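Local coordinates for putative Semialdehyde dehydrogenase (Oryza sativa, PDB 2CVO), which probably catalyses the reversible NADPH-dependent reduction of N-acetyl-glutamyl phosphate to N-acetyl-glutamate semialdehyde in chloroplast arginine biosynthesis, at residues A44-F49 and E355-Q360; E112-D117 and L349-P354; M266-A271 and G324-I329; V274-L279 and V317-I322. One frame throughout, in Å; residues are numbered along the deposited sequence.

Interaction 1: A44-F49 and E355-Q360; sequences ANHPQF and ENTGLQ
ND1 of H46, whose ring carries the T357 methyl on one face, accepts the backbone N-H of Q48 at 3.1 Å, a bond that reaches it almost in the ring plane. The other ring nitrogen, NE2, is hydrogen-bonded to OD1 of N348 in helix 336-351. The amide nitrogen of the same asparagine bonds to the carbonyl oxygen of T357, so one side chain ties the two segments together through a shared third partner. With its rotation fixed in this way, the H46 ring offers a flat face to T357: CG2 of T357 stands 3.5 Å from the H46 ring centroid, displaced toward the NE2-CE1 rim, in a CH-pi contact. The F49 ring covers the opposite face. With OG1 beside the backbone N (chi1 -52°), the T357 methyl falls anti to that N and over the H46 ring, while OG1 is hydrogen-bonded to the P354 carbonyl oxygen. The segment 44-49 leads from helix 34-43 into strand 49-55 in the first beta-alpha-beta crossover of the Rossmann domain, and it meets a type II beta turn spanning N356 to L359, closed by L359 N to N356 O at 2.8 Å. G358 takes the third position of that turn, where positive phi favours glycine; a CB there would also come within 3.1 Å of H46 CD2. An alanine in place of H46 would probably leave OD1 of N348 without this mate and open a gap between the T357 methyl and the F49 ring. P47 CG flanks T357 CG2 at 3.9 Å, and Y361 of the second subunit packs against N45.

Interaction 2: E112-D117 and L349-P354; sequences ELKIVD and LMMGLP
M350 overlaps two strand residues with different parts of its thioether. The sulfur SD of M350 rests against V116 CG2 at 3.8 Å, and the chain then bends at the last torsion (chi3 80°), carrying the M350 methyl CE back along the strand to lie 4.2 Å from K114 CD and near the carbonyl of I115. A flexible, unbranched methionine suits this place because it can follow the uneven surface of a strand. The K114 and M350 side chains run antiparallel alongside one another: the lysine reaches from the strand toward the helix, bent at chi2 (-61°) and again at chi4, which brings K114 NZ to 3.1 Å from the carbonyl oxygen of M350 in a weak hydrogen bond. M351 adds its sulfur from another side, M351 SD lying 3.8 Å from K114 CG, so that two methionines contact the aliphatic part of the lysine while its ammonium reaches backbone. Strand 114-117 is an inner strand of the parallel Rossmann sheet, and helix 336-351 packs on it with I159 of helix 152-161 beside M350. The helix finishes in a Schellman motif at G352, whose positive phi suits a residue without a side chain; G352 N bonds to L349 O at 3.3 Å. A leucine in place of K114 would probably leave the M350 carbonyl without its lysine mate and uncover part of the M350 methyl. Since the carbonyls of a last helical turn carry partial negative charge, an ammonium group at this end is likely to be electrostatically favoured, complementing the apolar grip of the two thioethers.

Interaction 3: M266-A271 and G324-I329; sequences MFVEMA and GRAIII
R325 reaches across to strand 262-269 with its guanidinium group, its chain extended from CG to NE (chi2 -178°) so that the group lies along the neighbouring strand. R325 NH1 donates to F267 O at 2.9 Å, the oxygen lying in the guanidinium plane, although the donor stands well above the carbonyl plane (75° out of it). R325 NH2 makes a salt bridge to E269 OE2 at 3.3 Å, while E269 CG sits over the centre of the arginine's face. On this face of the sheet F267 and I327 lie side by side, F267 CD2 to I327 CG1 at 3.8 Å; on the other face V268 lies beside the small A326, and M270, beyond the strand end, brings CG to 3.9 Å from A326 CB. Beneath runs an antiparallel ladder in which M266 with I328 and V268 with A326 are hydrogen-bonded pairs. Past its end M270 N bonds to G324 O at 2.8 Å, and a water links that oxygen to M270 O. Further out, S191 holds E269 OE1, N192 O accepts from R325 NH2, and I194 of the third subunit packs on F267. The arginine charge is thus shared between a carboxylate and two backbone carbonyls, which would be expected to make its burial beside the subunit interface less costly.

Interaction 4: V274-L279 and V317-I322; sequences VTANDL and VFEDRI
V317 is turned with chi1 at 51°, which sets CG1 between its backbone N and carbonyl carbon and CG2 anti to N; both methyls therefore face the first turn of helix 276-287. V317 CG1 comes 3.8 Å from A276 O, and V317 CG2 meets L279 CD2 at 4.1 Å, the valine and leucine side chains lying roughly perpendicular. L279 departs from the usual leucine torsions (chi1 -95°) in placing its branch here, where A326 and M270 also touch it. A276 has only a methyl to offer, and that smallness lets the helix start come close to the strand: A276 CB lies 3.8 Å from the backbone N of E319. This is helix-on-sheet packing in the dimerisation domain, with the helix start over strand 313-319. The start is fixed by a capping box, in which D278 N donates to T275 OG1 at 3.2 Å and T275 N to D278 OD1 at 3.0 Å. Threonine suits an N-cap because its hydroxyl can accept from the otherwise unmatched first-turn N-H groups. Beyond the strand, D320 OD2 accepts I322 N at 2.8 Å through its anti lone pair, an Asx turn. E319 extends toward K227 of the third subunit, with which it forms a salt bridge.

How the interactions relate
Interactions 1 and 2 lie together on the Rossmann domain, their centres 13 Å apart, and touch where L353 packs against H46, Q48 and F49. Both use the C-terminal part of the chain, helix 336-351 and the loop after it, which returns to the first domain. Interactions 3 and 4 sit in the dimerisation domain with centres 6 Å apart, using strands 325-332 and 313-319, neighbours in the mixed sheet, and facing the third subunit. About 36 Å separates the centres of interactions 2 and 3. Along the chain the contacts are nested, interaction 4 within 3, 3 within 2 and 2 within 1, so the dimerisation domain forms an excursion between two portions that meet on the nucleotide-binding domain.

Interaction 1: A44-F49 and E355-Q360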
loop_
_atom_site.group_PDB
_atom_site.type_symbol
_atom_site.label_atom_id
_atom_site.label_comp_id
_atom_site.label_asym_id
_atom_site.label_seq_id
_atom_site.Cartn_x
_atom_site.Cartn_y
_atom_site.Cartn_z
ATOM N N ALA A 44 -25.002 13.479 -2.260
ATOM C CA ALA A 44 -25.797 12.804 -1.237
ATOM C C ALA A 44 -25.668 13.628 0.039
ATOM O O ALA A 44 -26.450 13.488 0.977
ATOM C CB ALA A 44 -25.276 11.397 -1.001
ATOM N N ASN A 45 -24.663 14.493 0.058
ATOM C CA ASN A 45 -24.402 15.352 1.203
ATOM C C ASN A 45 -25.010 16.732 0.954
ATOM O O ASN A 45 -25.076 17.570 1.856
ATOM C CB ASN A 45 -22.889 15.490 1.402
ATOM C CG ASN A 45 -22.529 16.269 2.656
ATOM O OD1 ASN A 45 -21.386 16.700 2.822
ATOM N ND2 ASN A 45 -23.496 16.440 3.552
ATOM N N HIS A 46 -25.468 16.962 -0.271
ATOM C CA HIS A 46 -26.029 18.258 -0.625
ATOM C C HIS A 46 -27.537 18.366 -0.377
ATOM O O HIS A 46 -28.340 17.717 -1.048
ATOM C CB HIS A 46 -25.698 18.571 -2.086
ATOM C CG HIS A 46 -25.682 20.032 -2.397
ATOM N ND1 HIS A 46 -26.818 20.813 -2.364
ATOM C CD2 HIS A 46 -24.663 20.861 -2.723
ATOM C CE1 HIS A 46 -26.497 22.061 -2.657
ATOM N NE2 HIS A 46 -25.196 22.116 -2.879
ATOM N N PRO A 47 -27.939 19.205 0.590
ATOM C CA PRO A 47 -29.351 19.405 0.938
ATOM C C PRO A 47 -30.276 19.920 -0.173
ATOM O O PRO A 47 -31.497 19.827 -0.050
ATOM C CB PRO A 47 -29.282 20.350 2.141
ATOM C CG PRO A 47 -28.008 21.108 1.916
ATOM C CD PRO A 47 -27.066 20.029 1.446
ATOM N N GLN A 48 -29.710 20.455 -1.253
ATOM C CA GLN A 48 -30.536 20.944 -2.354
ATOM C C GLN A 48 -30.301 20.198 -3.660
ATOM O O GLN A 48 -31.257 19.814 -4.332
ATOM C CB GLN A 48 -30.324 22.449 -2.586
ATOM C CG GLN A 48 -31.007 23.346 -1.555
ATOM C CD GLN A 48 -30.107 23.714 -0.391
ATOM O OE1 GLN A 48 -30.581 24.156 0.657
ATOM N NE2 GLN A 48 -28.800 23.549 -0.574
ATOM N N PHE A 49 -29.038 19.999 -4.025
ATOM C CA PHE A 49 -28.707 19.296 -5.262
ATOM C C PHE A 49 -29.175 17.847 -5.185
ATOM O O PHE A 49 -28.830 17.125 -4.250
ATOM C CB PHE A 49 -27.194 19.335 -5.517
ATOM C CG PHE A 49 -26.658 20.706 -5.847
ATOM C CD1 PHE A 49 -27.473 21.836 -5.778
ATOM C CD2 PHE A 49 -25.326 20.867 -6.223
ATOM C CE1 PHE A 49 -26.972 23.103 -6.079
ATOM C CE2 PHE A 49 -24.813 22.128 -6.527
ATOM C CZ PHE A 49 -25.638 23.249 -6.454
ATOM N N GLU A 355 -21.050 28.529 -1.019
ATOM C CA GLU A 355 -20.079 27.659 -1.671
ATOM C C GLU A 355 -19.759 26.360 -0.939
ATOM O O GLU A 355 -19.469 25.350 -1.581
ATOM C CB GLU A 355 -18.775 28.421 -1.936
ATOM C CG GLU A 355 -18.920 29.570 -2.911
ATOM C CD GLU A 355 -17.588 30.162 -3.326
ATOM O OE1 GLU A 355 -17.594 31.191 -4.035
ATOM O OE2 GLU A 355 -16.536 29.602 -2.952
ATOM N N ASN A 356 -19.817 26.369 0.391
ATOM C CA ASN A 356 -19.498 25.163 1.152
ATOM C C ASN A 356 -20.644 24.160 1.287
ATOM O O ASN A 356 -20.490 23.113 1.924
ATOM C CB ASN A 356 -18.965 25.526 2.547
ATOM C CG ASN A 356 -19.964 26.315 3.382
ATOM O OD1 ASN A 356 -21.171 26.262 3.150
ATOM N ND2 ASN A 356 -19.458 27.038 4.378
ATOM N N THR A 357 -21.787 24.473 0.688
ATOM C CA THR A 357 -22.945 23.582 0.756
ATOM C C THR A 357 -22.594 22.182 0.267
ATOM O O THR A 357 -22.222 21.994 -0.893
ATOM C CB THR A 357 -24.115 24.107 -0.098
ATOM O OG1 THR A 357 -24.396 25.467 0.255
ATOM C CG2 THR A 357 -25.356 23.263 0.141
ATOM N N GLY A 358 -22.718 21.205 1.163
ATOM C CA GLY A 358 -22.414 19.826 0.822
ATOM C C GLY A 358 -20.930 19.566 0.640
ATOM O O GLY A 358 -20.543 18.535 0.095
ATOM N N LEU A 359 -20.097 20.495 1.108
ATOM C CA LEU A 359 -18.649 20.366 0.969
ATOM C C LEU A 359 -17.885 20.559 2.274
ATOM O O LEU A 359 -16.719 20.953 2.256
ATOM C CB LEU A 359 -18.141 21.381 -0.059
ATOM C CG LEU A 359 -18.718 21.240 -1.465
ATOM C CD1 LEU A 359 -18.233 22.391 -2.336
ATOM C CD2 LEU A 359 -18.299 19.902 -2.055
ATOM N N GLN A 360 -18.527 20.281 3.403
ATOM C CA GLN A 360 -17.868 20.458 4.691
ATOM C C GLN A 360 -17.306 19.177 5.302
ATOM O O GLN A 360 -16.901 19.158 6.463
ATOM C CB GLN A 360 -18.825 21.148 5.662
ATOM C CG GLN A 360 -19.153 22.579 5.220
ATOM C CD GLN A 360 -20.142 23.279 6.133
ATOM O OE1 GLN A 360 -21.329 22.946 6.161
ATOM N NE2 GLN A 360 -19.654 24.251 6.892
#

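Interaction 2: E112-D117 and L349-P354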
loop_
_atom_site.group_PDB
_atom_site.type_symbol
_atom_site.label_atom_id
_atom_site.label_comp_id
_atom_site.label_asym_id
_atom_site.label_seq_id
_atom_site.Cartn_x
_atom_site.Cartn_y
_atom_site.Cartn_z
ATOM N N GLU A 112 -31.466 27.555 -20.776
ATOM C CA GLU A 112 -31.704 27.850 -19.368
ATOM C C GLU A 112 -31.064 26.850 -18.407
ATOM O O GLU A 112 -31.561 26.630 -17.303
ATOM C CB GLU A 112 -33.211 27.941 -19.096
ATOM C CG GLU A 112 -34.037 26.760 -19.594
ATOM C CD GLU A 112 -34.043 26.634 -21.111
ATOM O OE1 GLU A 112 -33.086 26.058 -21.674
ATOM O OE2 GLU A 112 -35.005 27.121 -21.743
ATOM N N LEU A 113 -29.951 26.261 -18.828
ATOM C CA LEU A 113 -29.236 25.289 -18.008
ATOM C C LEU A 113 -27.892 25.799 -17.513
ATOM O O LEU A 113 -27.179 26.503 -18.231
ATOM C CB LEU A 113 -28.987 24.003 -18.800
ATOM C CG LEU A 113 -30.100 22.964 -18.882
ATOM C CD1 LEU A 113 -29.702 21.851 -19.846
ATOM C CD2 LEU A 113 -30.355 22.409 -17.489
ATOM N N LYS A 114 -27.555 25.444 -16.279
ATOM C CA LYS A 114 -26.267 25.806 -15.709
ATOM C C LYS A 114 -25.426 24.568 -15.979
ATOM O O LYS A 114 -25.807 23.455 -15.602
ATOM C CB LYS A 114 -26.388 26.074 -14.208
ATOM C CG LYS A 114 -27.125 27.371 -13.889
ATOM C CD LYS A 114 -26.389 28.568 -14.482
ATOM C CE LYS A 114 -27.191 29.859 -14.355
ATOM N NZ LYS A 114 -27.475 30.222 -12.941
ATOM N N ILE A 115 -24.294 24.754 -16.647
ATOM C CA ILE A 115 -23.442 23.629 -17.001
ATOM C C ILE A 115 -22.008 23.718 -16.496
ATOM O O ILE A 115 -21.325 24.721 -16.705
ATOM C CB ILE A 115 -23.395 23.460 -18.529
ATOM C CG1 ILE A 115 -24.818 23.354 -19.082
ATOM C CG2 ILE A 115 -22.586 22.228 -18.894
ATOM C CD1 ILE A 115 -24.883 23.372 -20.595
ATOM N N VAL A 116 -21.564 22.654 -15.834
ATOM C CA VAL A 116 -20.201 22.562 -15.323
ATOM C C VAL A 116 -19.570 21.349 -15.994
ATOM O O VAL A 116 -19.955 20.208 -15.728
ATOM C CB VAL A 116 -20.163 22.369 -13.788
ATOM C CG1 VAL A 116 -18.724 22.142 -13.329
ATOM C CG2 VAL A 116 -20.735 23.595 -13.095
ATOM N N ASP A 117 -18.616 21.604 -16.881
ATOM C CA ASP A 117 -17.938 20.537 -17.596
ATOM C C ASP A 117 -16.615 20.203 -16.925
ATOM O O ASP A 117 -15.731 21.057 -16.809
ATOM C CB ASP A 117 -17.709 20.951 -19.055
ATOM C CG ASP A 117 -16.815 19.987 -19.806
ATOM O OD1 ASP A 117 -16.851 18.777 -19.503
ATOM O OD2 ASP A 117 -16.084 20.438 -20.714
ATOM N N LEU A 349 -22.090 28.330 -6.292
ATOM C CA LEU A 349 -21.920 29.743 -6.598
ATOM C C LEU A 349 -22.870 30.194 -7.711
ATOM O O LEU A 349 -23.502 31.248 -7.617
ATOM C CB LEU A 349 -20.470 30.003 -7.011
ATOM C CG LEU A 349 -20.099 31.425 -7.423
ATOM C CD1 LEU A 349 -20.346 32.379 -6.260
ATOM C CD2 LEU A 349 -18.631 31.462 -7.855
ATOM N N MET A 350 -22.965 29.385 -8.759
ATOM C CA MET A 350 -23.827 29.688 -9.896
ATOM C C MET A 350 -25.313 29.669 -9.532
ATOM O O MET A 350 -26.106 30.403 -10.121
ATOM C CB MET A 350 -23.562 28.685 -11.022
ATOM C CG MET A 350 -22.145 28.753 -11.581
ATOM S SD MET A 350 -21.635 27.227 -12.391
ATOM C CE MET A 350 -22.429 27.395 -14.001
ATOM N N MET A 351 -25.683 28.831 -8.565
ATOM C CA MET A 351 -27.076 28.720 -8.139
ATOM C C MET A 351 -27.432 29.670 -6.999
ATOM O O MET A 351 -28.574 29.699 -6.549
ATOM C CB MET A 351 -27.393 27.284 -7.703
ATOM C CG MET A 351 -27.150 26.221 -8.761
ATOM S SD MET A 351 -28.016 26.521 -10.308
ATOM C CE MET A 351 -29.714 26.228 -9.818
ATOM N N GLY A 352 -26.456 30.439 -6.525
ATOM C CA GLY A 352 -26.724 31.371 -5.442
ATOM C C GLY A 352 -26.695 30.737 -4.062
ATOM O O GLY A 352 -27.202 31.306 -3.096
ATOM N N LEU A 353 -26.098 29.555 -3.956
ATOM C CA LEU A 353 -26.020 28.873 -2.669
ATOM C C LEU A 353 -24.645 29.069 -2.059
ATOM O O LEU A 353 -23.679 29.352 -2.763
ATOM C CB LEU A 353 -26.278 27.373 -2.838
ATOM C CG LEU A 353 -27.622 26.949 -3.435
ATOM C CD1 LEU A 353 -27.681 25.435 -3.505
ATOM C CD2 LEU A 353 -28.761 27.486 -2.578
ATOM N N PRO A 354 -24.541 28.944 -0.731
ATOM C CA PRO A 354 -23.227 29.116 -0.105
ATOM C C PRO A 354 -22.283 28.110 -0.757
ATOM O O PRO A 354 -22.674 26.972 -1.029
ATOM C CB PRO A 354 -23.508 28.799 1.358
ATOM C CG PRO A 354 -24.912 29.311 1.533
ATOM C CD PRO A 354 -25.596 28.788 0.285
#

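Interaction 3: M266-A271 and G324-I329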
loop_
_atom_site.group_PDB
_atom_site.type_symbol
_atom_site.label_atom_id
_atom_site.label_comp_id
_atom_site.label_asym_id
_atom_site.label_seq_id
_atom_site.Cartn_x
_atom_site.Cartn_y
_atom_site.Cartn_z
ATOM N N MET A 266 6.462 23.775 -6.182
ATOM C CA MET A 266 6.902 24.814 -7.095
ATOM C C MET A 266 8.173 25.481 -6.583
ATOM O O MET A 266 8.209 26.020 -5.468
ATOM C CB MET A 266 5.776 25.838 -7.266
ATOM C CG MET A 266 4.529 25.253 -7.927
ATOM S SD MET A 266 2.970 25.878 -7.248
ATOM C CE MET A 266 2.737 24.719 -5.913
ATOM N N PHE A 267 9.220 25.421 -7.400
ATOM C CA PHE A 267 10.507 26.015 -7.065
ATOM C C PHE A 267 10.613 27.299 -7.879
ATOM O O PHE A 267 10.956 27.279 -9.064
ATOM C CB PHE A 267 11.638 25.045 -7.419
ATOM C CG PHE A 267 11.511 23.695 -6.750
ATOM C CD1 PHE A 267 10.956 22.612 -7.430
ATOM C CD2 PHE A 267 11.940 23.509 -5.438
ATOM C CE1 PHE A 267 10.833 21.366 -6.813
ATOM C CE2 PHE A 267 11.820 22.265 -4.810
ATOM C CZ PHE A 267 11.267 21.194 -5.496
ATOM N N VAL A 268 10.323 28.418 -7.229
ATOM C CA VAL A 268 10.317 29.708 -7.902
ATOM C C VAL A 268 11.393 30.687 -7.458
ATOM O O VAL A 268 11.995 30.543 -6.390
ATOM C CB VAL A 268 8.955 30.393 -7.713
ATOM C CG1 VAL A 268 7.839 29.479 -8.206
ATOM C CG2 VAL A 268 8.754 30.729 -6.247
ATOM N N GLU A 269 11.622 31.688 -8.299
ATOM C CA GLU A 269 12.595 32.725 -8.004
ATOM C C GLU A 269 11.794 33.943 -7.561
ATOM O O GLU A 269 10.821 34.331 -8.214
ATOM C CB GLU A 269 13.418 33.061 -9.250
ATOM C CG GLU A 269 13.972 31.852 -9.984
ATOM C CD GLU A 269 15.006 32.227 -11.037
ATOM O OE1 GLU A 269 14.863 33.299 -11.660
ATOM O OE2 GLU A 269 15.955 31.442 -11.250
ATOM N N MET A 270 12.194 34.537 -6.444
ATOM C CA MET A 270 11.499 35.704 -5.928
ATOM C C MET A 270 12.018 36.986 -6.573
ATOM O O MET A 270 13.149 37.036 -7.058
ATOM C CB MET A 270 11.667 35.779 -4.408
ATOM C CG MET A 270 11.133 34.555 -3.664
ATOM S SD MET A 270 11.313 34.707 -1.874
ATOM C CE MET A 270 13.063 34.311 -1.677
ATOM N N ALA A 271 11.177 38.015 -6.582
ATOM C CA ALA A 271 11.542 39.314 -7.148
ATOM C C ALA A 271 12.570 39.961 -6.215
ATOM O O ALA A 271 12.691 39.571 -5.058
ATOM C CB ALA A 271 10.297 40.201 -7.266
ATOM N N GLY A 324 17.534 33.952 -3.004
ATOM C CA GLY A 324 16.580 34.501 -3.953
ATOM C C GLY A 324 15.479 33.555 -4.398
ATOM O O GLY A 324 14.588 33.955 -5.147
ATOM N N ARG A 325 15.531 32.306 -3.946
ATOM C CA ARG A 325 14.520 31.324 -4.328
ATOM C C ARG A 325 13.619 30.898 -3.181
ATOM O O ARG A 325 13.969 31.030 -2.007
ATOM C CB ARG A 325 15.178 30.077 -4.935
ATOM C CG ARG A 325 15.389 30.166 -6.431
ATOM C CD ARG A 325 15.996 28.887 -6.997
ATOM N NE ARG A 325 15.858 28.822 -8.452
ATOM C CZ ARG A 325 14.722 28.550 -9.087
ATOM N NH1 ARG A 325 13.611 28.305 -8.404
ATOM N NH2 ARG A 325 14.693 28.528 -10.411
ATOM N N ALA A 326 12.453 30.373 -3.540
ATOM C CA ALA A 326 11.493 29.911 -2.556
ATOM C C ALA A 326 10.902 28.588 -3.025
ATOM O O ALA A 326 11.010 28.223 -4.199
ATOM C CB ALA A 326 10.389 30.948 -2.374
ATOM N N ILE A 327 10.286 27.873 -2.097
ATOM C CA ILE A 327 9.663 26.598 -2.400
ATOM C C ILE A 327 8.234 26.665 -1.885
ATOM O O ILE A 327 8.004 26.943 -0.708
ATOM C CB ILE A 327 10.399 25.432 -1.705
ATOM C CG1 ILE A 327 11.860 25.386 -2.172
ATOM C CG2 ILE A 327 9.699 24.113 -2.016
ATOM C CD1 ILE A 327 12.678 24.287 -1.523
ATOM N N ILE A 328 7.281 26.430 -2.778
ATOM C CA ILE A 328 5.866 26.461 -2.432
ATOM C C ILE A 328 5.289 25.054 -2.547
ATOM O O ILE A 328 5.500 24.377 -3.551
ATOM C CB ILE A 328 5.083 27.397 -3.383
ATOM C CG1 ILE A 328 5.619 28.827 -3.266
ATOM C CG2 ILE A 328 3.597 27.352 -3.066
ATOM C CD1 ILE A 328 4.951 29.803 -4.217
ATOM N N ILE A 329 4.580 24.607 -1.513
ATOM C CA ILE A 329 3.968 23.283 -1.548
ATOM C C ILE A 329 2.454 23.401 -1.426
ATOM O O ILE A 329 1.941 24.043 -0.511
ATOM C CB ILE A 329 4.491 22.371 -0.419
ATOM C CG1 ILE A 329 5.994 22.143 -0.590
ATOM C CG2 ILE A 329 3.756 21.026 -0.460
ATOM C CD1 ILE A 329 6.620 21.299 0.513
HETATM O O HOH W 1 15.351 35.578 -7.421
#

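Interaction 4: V274-L279 and V317-I322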
loop_
_atom_site.group_PDB
_atom_site.type_symbol
_atom_site.label_atom_id
_atom_site.label_comp_id
_atom_site.label_asym_id
_atom_site.label_seq_id
_atom_site.Cartn_x
_atom_site.Cartn_y
_atom_site.Cartn_z
ATOM N N VAL A 274 12.498 40.519 -2.210
ATOM C CA VAL A 274 11.412 39.704 -1.666
ATOM C C VAL A 274 11.914 38.461 -0.931
ATOM O O VAL A 274 12.865 37.808 -1.362
ATOM C CB VAL A 274 10.434 39.269 -2.787
ATOM C CG1 VAL A 274 9.356 38.358 -2.218
ATOM C CG2 VAL A 274 9.798 40.505 -3.431
ATOM N N THR A 275 11.267 38.145 0.187
ATOM C CA THR A 275 11.631 36.985 0.991
ATOM C C THR A 275 10.493 35.962 0.972
ATOM O O THR A 275 9.369 36.269 0.555
ATOM C CB THR A 275 11.882 37.377 2.458
ATOM O OG1 THR A 275 10.628 37.676 3.084
ATOM C CG2 THR A 275 12.787 38.607 2.544
ATOM N N ALA A 276 10.785 34.752 1.427
ATOM C CA ALA A 276 9.781 33.697 1.474
ATOM C C ALA A 276 8.597 34.166 2.330
ATOM O O ALA A 276 7.436 33.926 1.996
ATOM C CB ALA A 276 10.393 32.415 2.059
ATOM N N ASN A 277 8.899 34.848 3.430
ATOM C CA ASN A 277 7.856 35.351 4.314
ATOM C C ASN A 277 6.944 36.342 3.592
ATOM O O ASN A 277 5.739 36.383 3.847
ATOM C CB ASN A 277 8.462 36.028 5.541
ATOM C CG ASN A 277 7.399 36.602 6.467
ATOM O OD1 ASN A 277 6.596 35.862 7.038
ATOM N ND2 ASN A 277 7.382 37.925 6.607
ATOM N N ASP A 278 7.516 37.150 2.703
ATOM C CA ASP A 278 6.718 38.114 1.943
ATOM C C ASP A 278 5.686 37.353 1.121
ATOM O O ASP A 278 4.522 37.747 1.033
ATOM C CB ASP A 278 7.615 38.931 1.009
ATOM C CG ASP A 278 8.486 39.920 1.756
ATOM O OD1 ASP A 278 9.482 40.395 1.172
ATOM O OD2 ASP A 278 8.168 40.229 2.924
ATOM N N LEU A 279 6.131 36.265 0.506
ATOM C CA LEU A 279 5.250 35.431 -0.297
ATOM C C LEU A 279 4.176 34.863 0.617
ATOM O O LEU A 279 2.993 34.853 0.273
ATOM C CB LEU A 279 6.041 34.282 -0.932
ATOM C CG LEU A 279 6.589 34.442 -2.354
ATOM C CD1 LEU A 279 7.053 35.865 -2.614
ATOM C CD2 LEU A 279 7.717 33.437 -2.558
ATOM N N VAL A 317 4.727 28.041 2.113
ATOM C CA VAL A 317 5.865 28.462 1.320
ATOM C C VAL A 317 7.096 28.451 2.206
ATOM O O VAL A 317 7.041 28.857 3.367
ATOM C CB VAL A 317 5.644 29.874 0.721
ATOM C CG1 VAL A 317 5.228 30.839 1.800
ATOM C CG2 VAL A 317 6.920 30.356 0.038
ATOM N N PHE A 318 8.207 27.974 1.657
ATOM C CA PHE A 318 9.446 27.889 2.416
ATOM C C PHE A 318 10.626 28.540 1.708
ATOM O O PHE A 318 10.621 28.725 0.490
ATOM C CB PHE A 318 9.785 26.422 2.700
ATOM C CG PHE A 318 8.646 25.639 3.289
ATOM C CD1 PHE A 318 7.657 25.102 2.468
ATOM C CD2 PHE A 318 8.556 25.444 4.666
ATOM C CE1 PHE A 318 6.586 24.377 3.012
ATOM C CE2 PHE A 318 7.493 24.724 5.222
ATOM C CZ PHE A 318 6.507 24.189 4.391
ATOM N N GLU A 319 11.643 28.874 2.492
ATOM C CA GLU A 319 12.849 29.484 1.963
ATOM C C GLU A 319 13.652 28.392 1.257
ATOM O O GLU A 319 13.718 27.261 1.730
ATOM C CB GLU A 319 13.676 30.068 3.107
ATOM C CG GLU A 319 14.645 31.146 2.681
ATOM C CD GLU A 319 15.444 31.699 3.845
ATOM O OE1 GLU A 319 14.828 32.018 4.886
ATOM O OE2 GLU A 319 16.681 31.820 3.715
ATOM N N ASP A 320 14.242 28.727 0.118
ATOM C CA ASP A 320 15.051 27.770 -0.629
ATOM C C ASP A 320 16.489 27.988 -0.166
ATOM O O ASP A 320 16.841 29.092 0.242
ATOM C CB ASP A 320 14.945 28.044 -2.130
ATOM C CG ASP A 320 15.504 26.913 -2.975
ATOM O OD1 ASP A 320 14.700 26.171 -3.580
ATOM O OD2 ASP A 320 16.744 26.763 -3.038
ATOM N N ARG A 321 17.312 26.944 -0.218
ATOM C CA ARG A 321 18.706 27.066 0.196
ATOM C C ARG A 321 19.427 28.039 -0.741
ATOM O O ARG A 321 20.346 28.752 -0.332
ATOM C CB ARG A 321 19.389 25.693 0.174
ATOM C CG ARG A 321 20.857 25.702 0.604
ATOM C CD ARG A 321 21.450 24.292 0.584
ATOM N NE ARG A 321 22.893 24.277 0.822
ATOM C CZ ARG A 321 23.478 24.687 1.945
ATOM N NH1 ARG A 321 22.749 25.153 2.952
ATOM N NH2 ARG A 321 24.798 24.620 2.068
ATOM N N ILE A 322 19.003 28.069 -1.999
ATOM C CA ILE A 322 19.597 28.979 -2.978
ATOM C C ILE A 322 19.064 30.393 -2.733
ATOM O O ILE A 322 17.850 30.606 -2.678
ATOM C CB ILE A 322 19.235 28.570 -4.423
ATOM C CG1 ILE A 322 19.841 27.204 -4.748
ATOM C CG2 ILE A 322 19.741 29.626 -5.409
ATOM C CD1 ILE A 322 19.447 26.677 -6.105
#